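Local coordinates for protein calreticulin, putative (PDB 5HCF) that probably acts as a lectin-like chaperone that binds carbohydrate and peptide through a globular domain of legume lectin fold, at residues Glu97-His100 / Gly101-Tyr105. Residues are numbered along the deposited sequence; the frame is centred on the assembly and turned at random.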
loop_
_atom_site.group_PDB
_atom_site.type_symbol
_atom_site.label_atom_id
_atom_site.label_comp_id
_atom_site.label_asym_id
_atom_site.label_seq_id
_atom_site.Cartn_x
_atom_site.Cartn_y
_atom_site.Cartn_z
ATOM N N GLU A 97 11.558 -5.197 -15.443
ATOM C CA GLU A 97 11.720 -6.600 -15.828
ATOM C C GLU A 97 12.574 -7.401 -14.841
ATOM O O GLU A 97 12.516 -8.634 -14.825
ATOM C CB GLU A 97 12.300 -6.707 -17.241
ATOM C CG GLU A 97 11.333 -6.246 -18.319
ATOM C CD GLU A 97 11.818 -6.557 -19.719
ATOM O OE1 GLU A 97 12.935 -7.103 -19.860
ATOM O OE2 GLU A 97 11.076 -6.258 -20.678
ATOM N N LYS A 98 13.364 -6.706 -14.027
ATOM C CA LYS A 98 14.133 -7.376 -12.982
ATOM C C LYS A 98 13.558 -7.029 -11.621
ATOM O O LYS A 98 14.223 -7.177 -10.597
ATOM C CB LYS A 98 15.611 -7.008 -13.027
ATOM C CG LYS A 98 16.322 -7.345 -14.320
ATOM C CD LYS A 98 17.726 -6.773 -14.277
ATOM C CE LYS A 98 18.478 -7.010 -15.576
ATOM N NZ LYS A 98 19.925 -6.663 -15.402
ATOM N N PHE A 99 12.311 -6.568 -11.620
ATOM C CA PHE A 99 11.634 -6.190 -10.393
ATOM C C PHE A 99 11.326 -7.420 -9.551
ATOM O O PHE A 99 10.691 -8.362 -10.016
ATOM C CB PHE A 99 10.346 -5.437 -10.718
ATOM C CG PHE A 99 9.513 -5.104 -9.514
ATOM C CD1 PHE A 99 10.095 -4.589 -8.365
ATOM C CD2 PHE A 99 8.141 -5.303 -9.534
ATOM C CE1 PHE A 99 9.322 -4.282 -7.261
ATOM C CE2 PHE A 99 7.365 -4.998 -8.435
ATOM C CZ PHE A 99 7.955 -4.486 -7.297
ATOM N N HIS A 100 11.781 -7.407 -8.305
ATOM C CA HIS A 100 11.509 -8.513 -7.397
ATOM C C HIS A 100 11.613 -8.048 -5.951
ATOM O O HIS A 100 11.840 -6.862 -5.683
ATOM C CB HIS A 100 12.465 -9.681 -7.658
ATOM C CG HIS A 100 13.899 -9.368 -7.363
ATOM N ND1 HIS A 100 14.626 -8.446 -8.086
ATOM C CD2 HIS A 100 14.742 -9.855 -6.419
ATOM C CE1 HIS A 100 15.852 -8.377 -7.600
ATOM N NE2 HIS A 100 15.948 -9.222 -6.588
ATOM N N GLY A 101 11.438 -8.987 -5.025
ATOM C CA GLY A 101 11.435 -8.689 -3.604
ATOM C C GLY A 101 12.605 -7.865 -3.099
ATOM O O GLY A 101 12.478 -7.164 -2.098
ATOM N N GLU A 102 13.739 -7.938 -3.790
ATOM C CA GLU A 102 14.961 -7.282 -3.331
ATOM C C GLU A 102 15.141 -5.885 -3.927
ATOM O O GLU A 102 15.983 -5.114 -3.472
ATOM C CB GLU A 102 16.181 -8.142 -3.665
ATOM C CG GLU A 102 16.079 -9.581 -3.193
ATOM C CD GLU A 102 16.371 -9.725 -1.716
ATOM O OE1 GLU A 102 17.445 -10.267 -1.371
ATOM O OE2 GLU A 102 15.522 -9.299 -0.903
ATOM N N THR A 103 14.368 -5.577 -4.961
ATOM C CA THR A 103 14.388 -4.247 -5.560
ATOM C C THR A 103 14.190 -3.163 -4.504
ATOM O O THR A 103 13.278 -3.249 -3.679
ATOM C CB THR A 103 13.302 -4.101 -6.640
ATOM O OG1 THR A 103 13.310 -5.255 -7.492
ATOM C CG2 THR A 103 13.534 -2.845 -7.469
ATOM N N LYS A 104 15.042 -2.143 -4.537
ATOM C CA LYS A 104 14.969 -1.070 -3.558
ATOM C C LYS A 104 13.682 -0.268 -3.705
ATOM O O LYS A 104 13.399 0.289 -4.769
ATOM C CB LYS A 104 16.171 -0.134 -3.685
ATOM C CG LYS A 104 16.020 1.158 -2.890
ATOM C CD LYS A 104 17.295 1.987 -2.888
ATOM C CE LYS A 104 17.116 3.267 -2.076
ATOM N NZ LYS A 104 18.368 4.078 -2.001
ATOM N N TYR A 105 12.899 -0.219 -2.631
ATOM C CA TYR A 105 11.701 0.608 -2.596
ATOM C C TYR A 105 11.879 1.710 -1.562
ATOM O O TYR A 105 12.787 1.646 -0.736
ATOM C CB TYR A 105 10.462 -0.238 -2.281
ATOM C CG TYR A 105 10.547 -0.980 -0.964
ATOM C CD1 TYR A 105 11.019 -2.282 -0.911
ATOM C CD2 TYR A 105 10.173 -0.371 0.227
ATOM C CE1 TYR A 105 11.111 -2.958 0.285
ATOM C CE2 TYR A 105 10.262 -1.042 1.430
ATOM C CZ TYR A 105 10.731 -2.335 1.451
ATOM O OH TYR A 105 10.821 -3.011 2.646
#
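From His100 to Thr103 the chain makes a type I beta turn, closed by Thr103 N donating to His100 O at 2.9 Å. Thr103 answers with its side chain: His100 N donates almost straight (177°) to Thr103 OG1 at 2.8 Å, so backbone and hydroxyl together clasp the two ends of the turn. Threonine suits this place because its hydroxyl, lying beside its own backbone N (chi1 -46°), reaches back to the first residue, while its CB meets the edge of the Phe99 ring near CD1, 3.7 Å away. Phe99 is buried, and a large apolar ring suits a place against Thr103, Leu91 and Met94. The imidazole of His100 is swung between its backbone N and carbonyl carbon (chi1 65°) and folds over the turn, with Thr103 N beneath the ring centre. Histidine combines this flat face with a ring N-H: ND1 donates to Lys98 O at 2.8 Å, close to the ring plane, which fixes the ring's rotation. Glu102 sets CB and CG against the NE2-CD2 side of the imidazole. The turn lies in the loop joining neighbouring antiparallel strands 83-91 and 107-114: Phe99 and Thr103 pack on Leu91, Ser17 OG is hydrogen-bonded to Phe99 O, and His19 stacks on His100.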